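Local atomic coordinates of pyridoxal phosphate homeostasis protein (Bifidobacterium adolescentis ATCC 15703, PDB entry 3CPG), a protein that probably binds pyridoxal 5'-phosphate on a TIM-barrel fold and is thought to take part in keeping the supply of this cofactor in balance. Residues N126-G129 against K130-V134; S140-S143 against I144-E148; R23-T26 against D27-R31. One frame throughout, in Å; residues are numbered along the deposited sequence.

Interaction 1: residues N126-G129 against K130-V134; sequences NKIG and KVLPV
Ile-128 and Leu-132, four residues apart in the chain, lie side by side and point the same way, the CG2 branch of Ile-128 meeting CD1 of Leu-132 at 3.8 Å. For Ile-128 a chi1 of -62° sets CG2, the branch that meets Leu-132, anti to the backbone N, while CG1 runs beside that N. Both side chains pack on the helix 144-157, where Arg-153 touches each of them.

The backbone holds a very short helix together. Ile-128 O is gripped twice: Leu-132 N approaches it almost in line with the carbonyl, at 3.1 Å, whereas Val-131 N stands above the carbonyl plane at 3.0 Å. Lys-127 O takes Lys-130 N at 3.0 Å, again from above its plane, and only weakly Val-131 N. Such mixed three- and four-residue spacing makes up the helix 128-131, which links the parallel strands 113-119 and 137-141 in a beta-alpha-beta unit of the TIM barrel.

Among the polar chains, Lys-127, bent at chi2 and chi3, crosses Lys-130 at a slant, its NZ 4.1 Å from Lys-130 CG. The ring of Pro-133, which has no N-H to offer, sets CD 3.2 Å from Gly-129 O.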
loop_
_atom_site.group_PDB
_atom_site.type_symbol
_atom_site.label_atom_id
_atom_site.label_comp_id
_atom_site.label_asym_id
_atom_site.label_seq_id
_atom_site.Cartn_x
_atom_site.Cartn_y
_atom_site.Cartn_z
ATOM N N ASN A 126 4.582 -18.782 5.104
ATOM C CA ASN A 126 5.865 -19.008 5.750
ATOM C C ASN A 126 6.838 -17.844 5.588
ATOM O O ASN A 126 7.990 -17.937 5.993
ATOM C CB ASN A 126 6.491 -20.327 5.260
ATOM C CG ASN A 126 6.918 -20.286 3.802
ATOM O OD1 ASN A 126 6.399 -19.509 3.004
ATOM N ND2 ASN A 126 7.861 -21.154 3.445
ATOM N N LYS A 127 6.355 -16.741 5.015
ATOM C CA LYS A 127 7.174 -15.544 4.820
ATOM C C LYS A 127 6.715 -14.399 5.728
ATOM O O LYS A 127 7.313 -13.325 5.733
ATOM C CB LYS A 127 7.106 -15.081 3.357
ATOM C CG LYS A 127 7.637 -16.089 2.348
ATOM C CD LYS A 127 9.152 -16.201 2.394
ATOM C CE LYS A 127 9.812 -14.975 1.770
ATOM N NZ LYS A 127 11.300 -15.075 1.757
ATOM N N ILE A 128 5.646 -14.619 6.485
ATOM C CA ILE A 128 5.142 -13.580 7.381
ATOM C C ILE A 128 6.233 -13.128 8.350
ATOM O O ILE A 128 6.456 -11.931 8.540
ATOM C CB ILE A 128 3.933 -14.085 8.194
ATOM C CG1 ILE A 128 2.795 -14.449 7.241
ATOM C CG2 ILE A 128 3.486 -13.007 9.187
ATOM C CD1 ILE A 128 1.601 -15.080 7.926
ATOM N N GLY A 129 6.909 -14.096 8.959
ATOM C CA GLY A 129 7.965 -13.779 9.901
ATOM C C GLY A 129 9.083 -12.959 9.288
ATOM O O GLY A 129 9.795 -12.249 9.994
ATOM N N LYS A 130 9.242 -13.050 7.972
ATOM C CA LYS A 130 10.284 -12.301 7.275
ATOM C C LYS A 130 9.944 -10.813 7.168
ATOM O O LYS A 130 10.840 -9.966 7.149
ATOM C CB LYS A 130 10.485 -12.856 5.861
ATOM C CG LYS A 130 10.978 -14.292 5.799
ATOM C CD LYS A 130 12.415 -14.411 6.278
ATOM C CE LYS A 130 12.941 -15.827 6.086
ATOM N NZ LYS A 130 14.384 -15.937 6.441
ATOM N N VAL A 131 8.656 -10.489 7.108
ATOM C CA VAL A 131 8.260 -9.095 6.959
ATOM C C VAL A 131 7.821 -8.368 8.227
ATOM O O VAL A 131 7.858 -7.141 8.273
ATOM C CB VAL A 131 7.153 -8.942 5.880
ATOM C CG1 VAL A 131 7.626 -9.554 4.565
ATOM C CG2 VAL A 131 5.858 -9.596 6.341
ATOM N N LEU A 132 7.423 -9.104 9.261
ATOM C CA LEU A 132 6.987 -8.455 10.495
ATOM C C LEU A 132 8.032 -7.537 11.140
ATOM O O LEU A 132 7.682 -6.558 11.793
ATOM C CB LEU A 132 6.521 -9.499 11.511
ATOM C CG LEU A 132 5.212 -10.203 11.151
ATOM C CD1 LEU A 132 4.841 -11.181 12.253
ATOM C CD2 LEU A 132 4.105 -9.170 10.966
ATOM N N PRO A 133 9.329 -7.849 10.982
ATOM C CA PRO A 133 10.337 -6.975 11.592
ATOM C C PRO A 133 10.561 -5.682 10.809
ATOM O O PRO A 133 11.265 -4.785 11.274
ATOM C CB PRO A 133 11.599 -7.842 11.591
ATOM C CG PRO A 133 11.071 -9.237 11.594
ATOM C CD PRO A 133 9.924 -9.148 10.624
ATOM N N VAL A 134 9.956 -5.586 9.629
ATOM C CA VAL A 134 10.156 -4.423 8.772
ATOM C C VAL A 134 8.925 -3.607 8.375
ATOM O O VAL A 134 8.867 -2.402 8.620
ATOM C CB VAL A 134 10.880 -4.848 7.471
ATOM C CG1 VAL A 134 11.048 -3.657 6.543
ATOM C CG2 VAL A 134 12.230 -5.458 7.810
#

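Interaction 2: residues S140-S143 against I144-E148; sequences SVDS and IDLAE
Ser-143 caps the helix 144-157 by turning its hydroxyl back over the first turn, a worked case of the N-cap in which a side chain stands in for the missing preceding turn. Ser-143 OG accepts from Leu-146 N at 2.9 Å, with an N-H...O angle of 163°. A chi1 of 68° places OG between the backbone N and the carbonyl carbon, from where it reaches this N-H. The main-chain bond beside it, Ala-147 N to Ser-143 O, is 3.0 Å long and nearly straight. An alanine here would remove the hydroxyl and would probably leave Leu-146 N-H without its capping acceptor, weakening the start of the helix.

The apolar contacts fold the helix back onto the strand it follows, as expected at a strand-to-helix turn of a beta-alpha-beta unit in a TIM barrel. CG1 of Val-141 lies 3.8 Å from CB of Ala-147, and Ala-147 also packs on Ile-190 of the helix 183-191. The Val-141 side chain meets Val-163 of the adjoining strand 161-166 as well.

Polar and apolar groups meet where Asp-142 and Leu-146 cross at about a right angle. With CG anti to its N, chi1 -179°, Leu-146 sends its CD2 branch across the aspartate: Leu-146 CD2 lies 3.5 Å from Asp-142 OD1 and 3.8 Å from Ser-140 O.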
loop_
_atom_site.group_PDB
_atom_site.type_symbol
_atom_site.label_atom_id
_atom_site.label_comp_id
_atom_site.label_asym_id
_atom_site.label_seq_id
_atom_site.Cartn_x
_atom_site.Cartn_y
_atom_site.Cartn_z
ATOM N N SER A 140 -1.964 -6.805 1.514
ATOM C CA SER A 140 -2.492 -7.950 0.776
ATOM C C SER A 140 -3.226 -9.033 1.561
ATOM O O SER A 140 -3.224 -10.190 1.152
ATOM C CB SER A 140 -1.344 -8.599 0.008
ATOM O OG SER A 140 -0.319 -8.967 0.918
ATOM N N VAL A 141 -3.848 -8.683 2.680
ATOM C CA VAL A 141 -4.567 -9.691 3.454
ATOM C C VAL A 141 -5.893 -9.956 2.741
ATOM O O VAL A 141 -6.800 -9.120 2.755
ATOM C CB VAL A 141 -4.795 -9.206 4.893
ATOM C CG1 VAL A 141 -5.430 -10.312 5.722
ATOM C CG2 VAL A 141 -3.458 -8.787 5.509
ATOM N N ASP A 142 -6.000 -11.130 2.124
ATOM C CA ASP A 142 -7.182 -11.486 1.349
ATOM C C ASP A 142 -8.104 -12.532 1.967
ATOM O O ASP A 142 -9.042 -12.991 1.312
ATOM C CB ASP A 142 -6.738 -11.958 -0.040
ATOM C CG ASP A 142 -5.877 -13.211 0.016
ATOM O OD1 ASP A 142 -5.140 -13.391 1.005
ATOM O OD2 ASP A 142 -5.927 -14.019 -0.934
ATOM N N SER A 143 -7.855 -12.907 3.215
ATOM C CA SER A 143 -8.694 -13.911 3.856
ATOM C C SER A 143 -8.604 -13.906 5.376
ATOM O O SER A 143 -7.628 -13.426 5.959
ATOM C CB SER A 143 -8.316 -15.302 3.353
ATOM O OG SER A 143 -7.021 -15.655 3.812
ATOM N N ILE A 144 -9.636 -14.445 6.012
ATOM C CA ILE A 144 -9.660 -14.540 7.462
ATOM C C ILE A 144 -8.513 -15.464 7.850
ATOM O O ILE A 144 -7.834 -15.247 8.856
ATOM C CB ILE A 144 -10.987 -15.155 7.965
ATOM C CG1 ILE A 144 -12.134 -14.166 7.737
ATOM C CG2 ILE A 144 -10.864 -15.524 9.436
ATOM C CD1 ILE A 144 -13.512 -14.696 8.131
ATOM N N ASP A 145 -8.298 -16.487 7.027
ATOM C CA ASP A 145 -7.243 -17.470 7.267
ATOM C C ASP A 145 -5.867 -16.809 7.335
ATOM O O ASP A 145 -5.107 -17.044 8.278
ATOM C CB ASP A 145 -7.272 -18.535 6.165
ATOM C CG ASP A 145 -6.274 -19.655 6.399
ATOM O OD1 ASP A 145 -6.184 -20.149 7.544
ATOM O OD2 ASP A 145 -5.590 -20.051 5.432
ATOM N N LEU A 146 -5.546 -15.983 6.342
ATOM C CA LEU A 146 -4.252 -15.303 6.335
ATOM C C LEU A 146 -4.150 -14.348 7.520
ATOM O O LEU A 146 -3.125 -14.291 8.189
ATOM C CB LEU A 146 -4.047 -14.530 5.022
ATOM C CG LEU A 146 -2.717 -13.778 4.856
ATOM C CD1 LEU A 146 -1.554 -14.729 5.102
ATOM C CD2 LEU A 146 -2.622 -13.179 3.450
ATOM N N ALA A 147 -5.225 -13.614 7.785
ATOM C CA ALA A 147 -5.246 -12.667 8.893
ATOM C C ALA A 147 -4.944 -13.369 10.215
ATOM O O ALA A 147 -4.243 -12.826 11.068
ATOM C CB ALA A 147 -6.604 -11.976 8.961
ATOM N N GLU A 148 -5.483 -14.573 10.385
ATOM C CA GLU A 148 -5.253 -15.340 11.608
ATOM C C GLU A 148 -3.785 -15.745 11.709
ATOM O O GLU A 148 -3.186 -15.685 12.783
ATOM C CB GLU A 148 -6.118 -16.604 11.631
ATOM C CG GLU A 148 -7.617 -16.368 11.694
ATOM C CD GLU A 148 -8.410 -17.668 11.676
ATOM O OE1 GLU A 148 -8.176 -18.500 10.773
ATOM O OE2 GLU A 148 -9.275 -17.856 12.560
#

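Interaction 3: residues R23-T26 against D27-R31; sequences REIT and DGVHR
His-30 lays one face of its imidazole over the carbonyl oxygen of Thr-26, which sits 3.2 Å above the ring plane, offset toward the rim. The two side chains run side by side, and CG2 of Thr-26 meets CE1 of His-30 at 3.4 Å. The threonine's chi1 of -63° leaves this methyl anti to the backbone N, where it meets the ring, while OG1 bonds to the carbonyl of Ala-22. The same Thr-26 O accepts His-30 N at 3.0 Å.

A water bridges two turns of the helix, donating to Glu-24 O at 2.8 Å and accepting from Arg-31 NH2 at 2.6 Å. It lies at the edge of the guanidinium, in its plane, while Asp-27 O lies over one face of that group. Glu-24 O also receives Gly-28 N, at 2.9 Å, and the Glu-24 side chain forms a salt bridge with Arg-21.

Ile-25 and Val-29 are buried, both touching Ala-67 of the helix 61-69. Val-29 sets CG2 3.3 Å from Ile-25 O. Regular i to i+4 bonding, with polar chains outside and aliphatic chains inside, is the pattern of an amphipathic alpha-helix, here the helix 19-42 packed against a TIM barrel.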
loop_
_atom_site.group_PDB
_atom_site.type_symbol
_atom_site.label_atom_id
_atom_site.label_comp_id
_atom_site.label_asym_id
_atom_site.label_seq_id
_atom_site.Cartn_x
_atom_site.Cartn_y
_atom_site.Cartn_z
ATOM N N ARG A 23 17.782 11.895 -12.149
ATOM C CA ARG A 23 16.927 12.919 -12.744
ATOM C C ARG A 23 15.619 12.315 -13.247
ATOM O O ARG A 23 14.549 12.893 -13.054
ATOM C CB ARG A 23 17.635 13.626 -13.910
ATOM C CG ARG A 23 18.801 14.519 -13.507
ATOM C CD ARG A 23 19.146 15.515 -14.616
ATOM N NE ARG A 23 19.595 14.867 -15.848
ATOM C CZ ARG A 23 20.829 14.415 -16.056
ATOM N NH1 ARG A 23 21.754 14.536 -15.115
ATOM N NH2 ARG A 23 21.138 13.837 -17.209
ATOM N N GLU A 24 15.707 11.152 -13.889
ATOM C CA GLU A 24 14.521 10.481 -14.414
ATOM C C GLU A 24 13.528 10.195 -13.293
ATOM O O GLU A 24 12.336 10.455 -13.423
ATOM C CB GLU A 24 14.895 9.153 -15.078
ATOM C CG GLU A 24 15.876 9.260 -16.235
ATOM C CD GLU A 24 16.156 7.915 -16.877
ATOM O OE1 GLU A 24 16.396 6.937 -16.135
ATOM O OE2 GLU A 24 16.145 7.833 -18.125
ATOM N N ILE A 25 14.033 9.644 -12.196
ATOM C CA ILE A 25 13.191 9.302 -11.056
ATOM C C ILE A 25 12.610 10.546 -10.395
ATOM O O ILE A 25 11.449 10.557 -9.983
ATOM C CB ILE A 25 13.994 8.473 -10.029
ATOM C CG1 ILE A 25 14.404 7.149 -10.676
ATOM C CG2 ILE A 25 13.165 8.217 -8.762
ATOM C CD1 ILE A 25 15.239 6.246 -9.784
ATOM N N THR A 26 13.413 11.600 -10.308
ATOM C CA THR A 26 12.958 12.838 -9.695
ATOM C C THR A 26 11.817 13.444 -10.510
ATOM O O THR A 26 10.808 13.878 -9.950
ATOM C CB THR A 26 14.110 13.849 -9.577
ATOM O OG1 THR A 26 15.120 13.318 -8.708
ATOM C CG2 THR A 26 13.609 15.169 -9.014
ATOM N N ASP A 27 11.975 13.464 -11.831
ATOM C CA ASP A 27 10.941 14.012 -12.702
ATOM C C ASP A 27 9.708 13.120 -12.654
ATOM O O ASP A 27 8.577 13.604 -12.723
ATOM C CB ASP A 27 11.443 14.117 -14.145
ATOM C CG ASP A 27 12.526 15.164 -14.312
ATOM O OD1 ASP A 27 12.562 16.121 -13.514
ATOM O OD2 ASP A 27 13.334 15.040 -15.257
ATOM N N GLY A 28 9.937 11.815 -12.533
ATOM C CA GLY A 28 8.832 10.873 -12.455
ATOM C C GLY A 28 7.974 11.141 -11.235
ATOM O O GLY A 28 6.742 11.183 -11.323
ATOM N N VAL A 29 8.622 11.323 -10.087
ATOM C CA VAL A 29 7.909 11.599 -8.845
ATOM C C VAL A 29 7.167 12.923 -8.942
ATOM O O VAL A 29 6.013 13.027 -8.538
ATOM C CB VAL A 29 8.871 11.678 -7.636
ATOM C CG1 VAL A 29 8.113 12.159 -6.402
ATOM C CG2 VAL A 29 9.488 10.321 -7.368
ATOM N N HIS A 30 7.831 13.939 -9.478
ATOM C CA HIS A 30 7.199 15.242 -9.601
ATOM C C HIS A 30 5.988 15.201 -10.528
ATOM O O HIS A 30 4.963 15.810 -10.228
ATOM C CB HIS A 30 8.223 16.278 -10.075
ATOM C CG HIS A 30 9.277 16.582 -9.054
ATOM N ND1 HIS A 30 10.414 17.305 -9.345
ATOM C CD2 HIS A 30 9.352 16.277 -7.737
ATOM C CE1 HIS A 30 11.144 17.433 -8.251
ATOM N NE2 HIS A 30 10.521 16.819 -7.261
ATOM N N ARG A 31 6.096 14.480 -11.643
ATOM C CA ARG A 31 4.976 14.378 -12.582
ATOM C C ARG A 31 3.788 13.686 -11.919
ATOM O O ARG A 31 2.640 14.096 -12.085
ATOM C CB ARG A 31 5.368 13.588 -13.837
ATOM C CG ARG A 31 6.117 14.386 -14.890
ATOM C CD ARG A 31 6.045 13.689 -16.245
ATOM N NE ARG A 31 6.716 12.392 -16.241
ATOM C CZ ARG A 31 8.035 12.233 -16.280
ATOM N NH1 ARG A 31 8.830 13.293 -16.330
ATOM N NH2 ARG A 31 8.559 11.015 -16.274
HETATM O O HOH W 1 11.110 10.433 -15.917
#

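Overall arrangement
From the N terminus, interaction 3 comes first, within the helix 19-42, whose apolar side rests on the helix 61-69 and on residues near the C terminus. Interaction 1 follows in the helix 128-131, and interaction 2 at the turn from the strand 137-141 into the helix 144-157. Each joins two adjoining segments and closes only a local turn, and the three stand in series, without nesting or crossing. Interactions 1 and 2 are neighbours in successive beta-alpha-beta units and touch through Ile-128 CD1 and Leu-146 CD1, 4.2 Å apart. Interaction 3 is remote: its centre lies about 35 Å from that of interaction 2, across the centre of the chain.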